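Local structure of putative pectin lyase (Geobacillus virus E2, 7CHU) at residues A262-F270 with N282-K292. The protein is a phage tailspike protein with a pectin lyase-like fold that probably recognises, and may degrade, host surface polysaccharide during cell invasion. Numbering follows the deposited sequence.
Sequences ANNGSHVYF and NQFIGCKFHGK
V268 projects between F284 and F289 in the core of a right-handed parallel beta-helix. Its CG1 stands anti to the backbone N (chi1 168°) and meets F284 CZ at 3.7 Å. CG2 lies at the ring edge of F289, 3.7 Å from CE2. F270 and F284 point at each other edge to edge, F270 CE2 lying 3.7 Å from F284 CE1. N282 ND2 lies 3.6 Å from F270 CE1, the amide turned 26° from the ring; N282 OD1 accepts from L253 N. H267 runs alongside F289 in the reverse sense, its CB at that ring's edge, 3.8 Å from CD2. N263 ND2 donates to H267 ND1 at 3.0 Å, 3° out of the ring plane. This bond helps to set the ring's rotation. N263 OD1 accepts from N230 N, and ND2 also reaches N227 OD1. A262 N donates to H290 O at 2.9 Å. F284 stacks on F255 and F289 on F321, joining neighbouring coils. At the end far from F270, extended K292 brings NZ doubtfully close to N264 OD1. Apolar contacts line the coil interior, while buried polar bonds around N263 and H267 probably help to hold the A262-H267 turn.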
loop_
_atom_site.group_PDB
_atom_site.type_symbol
_atom_site.label_atom_id
_atom_site.label_comp_id
_atom_site.label_asym_id
_atom_site.label_seq_id
_atom_site.Cartn_x
_atom_site.Cartn_y
_atom_site.Cartn_z
ATOM N N ALA A 262 11.220 13.200 -14.234
ATOM C CA ALA A 262 11.785 14.191 -15.156
ATOM C C ALA A 262 10.812 15.339 -15.435
ATOM O O ALA A 262 10.630 15.767 -16.573
ATOM C CB ALA A 262 12.236 13.525 -16.467
ATOM N N ASN A 263 10.173 15.848 -14.398
ATOM C CA ASN A 263 9.324 17.003 -14.620
ATOM C C ASN A 263 10.176 18.261 -14.635
ATOM O O ASN A 263 11.299 18.275 -14.127
ATOM C CB ASN A 263 8.233 17.062 -13.560
ATOM C CG ASN A 263 7.028 16.188 -13.941
ATOM O OD1 ASN A 263 6.509 16.276 -15.063
ATOM N ND2 ASN A 263 6.618 15.321 -13.030
ATOM N N ASN A 264 9.666 19.302 -15.292
ATOM C CA ASN A 264 10.419 20.539 -15.395
ATOM C C ASN A 264 10.069 21.535 -14.297
ATOM O O ASN A 264 10.831 22.477 -14.062
ATOM C CB ASN A 264 10.233 21.130 -16.797
ATOM C CG ASN A 264 10.845 20.239 -17.844
ATOM O OD1 ASN A 264 12.031 19.961 -17.782
ATOM N ND2 ASN A 264 10.038 19.717 -18.758
ATOM N N GLY A 265 8.942 21.348 -13.626
ATOM C CA GLY A 265 8.700 21.950 -12.340
ATOM C C GLY A 265 8.898 20.929 -11.246
ATOM O O GLY A 265 9.506 19.870 -11.448
ATOM N N SER A 266 8.363 21.237 -10.068
ATOM C CA SER A 266 8.244 20.218 -9.030
ATOM C C SER A 266 7.332 19.077 -9.487
ATOM O O SER A 266 6.385 19.289 -10.244
ATOM C CB SER A 266 7.698 20.850 -7.757
ATOM O OG SER A 266 8.722 21.611 -7.117
ATOM N N HIS A 267 7.581 17.857 -8.985
ATOM C CA HIS A 267 6.645 16.779 -9.289
ATOM C C HIS A 267 5.277 17.078 -8.705
ATOM O O HIS A 267 4.251 16.946 -9.385
ATOM C CB HIS A 267 7.147 15.434 -8.764
ATOM C CG HIS A 267 8.395 14.962 -9.438
ATOM N ND1 HIS A 267 8.491 14.802 -10.807
ATOM C CD2 HIS A 267 9.610 14.647 -8.930
ATOM C CE1 HIS A 267 9.713 14.395 -11.111
ATOM N NE2 HIS A 267 10.412 14.298 -9.993
ATOM N N VAL A 268 5.242 17.445 -7.433
ATOM C CA VAL A 268 4.012 17.709 -6.702
ATOM C C VAL A 268 4.195 19.043 -6.000
ATOM O O VAL A 268 5.173 19.223 -5.269
ATOM C CB VAL A 268 3.722 16.609 -5.669
ATOM C CG1 VAL A 268 2.610 17.043 -4.729
ATOM C CG2 VAL A 268 3.378 15.299 -6.368
ATOM N N TYR A 269 3.272 19.979 -6.233
ATOM C CA TYR A 269 3.322 21.301 -5.612
ATOM C C TYR A 269 1.986 21.554 -4.920
ATOM O O TYR A 269 0.957 21.662 -5.593
ATOM C CB TYR A 269 3.606 22.381 -6.667
ATOM C CG TYR A 269 3.940 23.724 -6.084
ATOM C CD1 TYR A 269 2.937 24.530 -5.563
ATOM C CD2 TYR A 269 5.262 24.178 -6.030
ATOM C CE1 TYR A 269 3.210 25.781 -5.016
ATOM C CE2 TYR A 269 5.563 25.431 -5.483
ATOM C CZ TYR A 269 4.527 26.229 -4.988
ATOM O OH TYR A 269 4.786 27.457 -4.432
ATOM N N PHE A 270 1.987 21.602 -3.586
ATOM C CA PHE A 270 0.800 21.950 -2.819
ATOM C C PHE A 270 0.807 23.456 -2.589
ATOM O O PHE A 270 1.840 24.033 -2.239
ATOM C CB PHE A 270 0.745 21.235 -1.469
ATOM C CG PHE A 270 0.275 19.808 -1.544
ATOM C CD1 PHE A 270 -1.074 19.489 -1.465
ATOM C CD2 PHE A 270 1.186 18.789 -1.672
ATOM C CE1 PHE A 270 -1.505 18.165 -1.517
ATOM C CE2 PHE A 270 0.778 17.455 -1.690
ATOM C CZ PHE A 270 -0.555 17.134 -1.622
ATOM N N ASN A 282 -4.109 14.362 2.286
ATOM C CA ASN A 282 -3.806 13.761 1.001
ATOM C C ASN A 282 -2.683 12.749 1.159
ATOM O O ASN A 282 -1.889 12.846 2.090
ATOM C CB ASN A 282 -3.446 14.858 0.027
ATOM C CG ASN A 282 -4.547 15.894 -0.041
ATOM O OD1 ASN A 282 -5.651 15.573 -0.488
ATOM N ND2 ASN A 282 -4.279 17.115 0.459
ATOM N N GLN A 283 -2.625 11.769 0.252
ATOM C CA GLN A 283 -1.753 10.619 0.453
ATOM C C GLN A 283 -0.989 10.290 -0.818
ATOM O O GLN A 283 -1.519 10.429 -1.926
ATOM C CB GLN A 283 -2.553 9.386 0.894
ATOM C CG GLN A 283 -3.399 9.600 2.149
ATOM C CD GLN A 283 -3.600 8.324 2.947
ATOM O OE1 GLN A 283 -2.965 7.295 2.667
ATOM N NE2 GLN A 283 -4.465 8.383 3.960
ATOM N N PHE A 284 0.246 9.823 -0.636
ATOM C CA PHE A 284 1.096 9.285 -1.692
ATOM C C PHE A 284 1.597 7.935 -1.196
ATOM O O PHE A 284 2.405 7.883 -0.266
ATOM C CB PHE A 284 2.256 10.226 -1.999
ATOM C CG PHE A 284 1.796 11.567 -2.506
ATOM C CD1 PHE A 284 1.435 12.565 -1.615
ATOM C CD2 PHE A 284 1.676 11.794 -3.858
ATOM C CE1 PHE A 284 0.946 13.792 -2.073
ATOM C CE2 PHE A 284 1.197 13.038 -4.341
ATOM C CZ PHE A 284 0.840 14.028 -3.447
ATOM N N ILE A 285 1.105 6.849 -1.793
ATOM C CA ILE A 285 1.406 5.493 -1.334
ATOM C C ILE A 285 2.204 4.801 -2.433
ATOM O O ILE A 285 1.696 4.576 -3.537
ATOM C CB ILE A 285 0.131 4.711 -0.980
ATOM C CG1 ILE A 285 -0.659 5.470 0.109
ATOM C CG2 ILE A 285 0.484 3.242 -0.555
ATOM C CD1 ILE A 285 -2.079 4.931 0.335
ATOM N N GLY A 286 3.452 4.475 -2.142
ATOM C CA GLY A 286 4.241 3.743 -3.109
ATOM C C GLY A 286 4.634 4.530 -4.335
ATOM O O GLY A 286 4.926 3.933 -5.369
ATOM N N CYS A 287 4.700 5.857 -4.238
ATOM C CA CYS A 287 4.931 6.656 -5.427
ATOM C C CYS A 287 6.420 6.855 -5.693
ATOM O O CYS A 287 7.266 6.756 -4.794
ATOM C CB CYS A 287 4.202 8.001 -5.326
ATOM S SG CYS A 287 2.379 7.838 -5.268
ATOM N N LYS A 288 6.733 7.073 -6.969
ATOM C CA LYS A 288 8.096 7.302 -7.449
ATOM C C LYS A 288 8.280 8.785 -7.780
ATOM O O LYS A 288 7.447 9.355 -8.480
ATOM C CB LYS A 288 8.355 6.463 -8.706
ATOM C CG LYS A 288 9.638 6.829 -9.471
ATOM C CD LYS A 288 9.846 5.873 -10.634
ATOM C CE LYS A 288 11.052 6.218 -11.464
ATOM N NZ LYS A 288 11.417 5.100 -12.376
ATOM N N PHE A 289 9.370 9.405 -7.288
ATOM C CA PHE A 289 9.721 10.803 -7.577
ATOM C C PHE A 289 11.164 10.826 -8.082
ATOM O O PHE A 289 12.113 10.760 -7.289
ATOM C CB PHE A 289 9.565 11.699 -6.347
ATOM C CG PHE A 289 8.173 11.719 -5.770
ATOM C CD1 PHE A 289 7.812 10.830 -4.761
ATOM C CD2 PHE A 289 7.225 12.608 -6.240
ATOM C CE1 PHE A 289 6.508 10.827 -4.224
ATOM C CE2 PHE A 289 5.932 12.636 -5.704
ATOM C CZ PHE A 289 5.559 11.737 -4.704
ATOM N N HIS A 290 11.330 10.934 -9.396
ATOM C CA HIS A 290 12.607 10.672 -10.060
ATOM C C HIS A 290 13.038 11.907 -10.846
ATOM O O HIS A 290 12.261 12.438 -11.633
ATOM C CB HIS A 290 12.442 9.462 -10.986
ATOM C CG HIS A 290 13.719 8.851 -11.468
ATOM N ND1 HIS A 290 14.537 9.463 -12.394
ATOM C CD2 HIS A 290 14.261 7.631 -11.237
ATOM C CE1 HIS A 290 15.553 8.663 -12.679
ATOM N NE2 HIS A 290 15.406 7.546 -11.990
ATOM N N GLY A 291 14.274 12.337 -10.667
ATOM C CA GLY A 291 14.714 13.572 -11.264
ATOM C C GLY A 291 14.900 13.491 -12.766
ATOM O O GLY A 291 14.691 12.464 -13.420
ATOM N N LYS A 292 15.311 14.630 -13.317
ATOM C CA LYS A 292 15.375 14.836 -14.756
ATOM C C LYS A 292 16.680 14.335 -15.356
ATOM O O LYS A 292 16.681 13.781 -16.456
ATOM C CB LYS A 292 15.202 16.330 -15.064
ATOM C CG LYS A 292 15.211 16.663 -16.544
ATOM C CD LYS A 292 14.935 18.131 -16.760
ATOM C CE LYS A 292 14.868 18.419 -18.235
ATOM N NZ LYS A 292 14.321 19.753 -18.455
#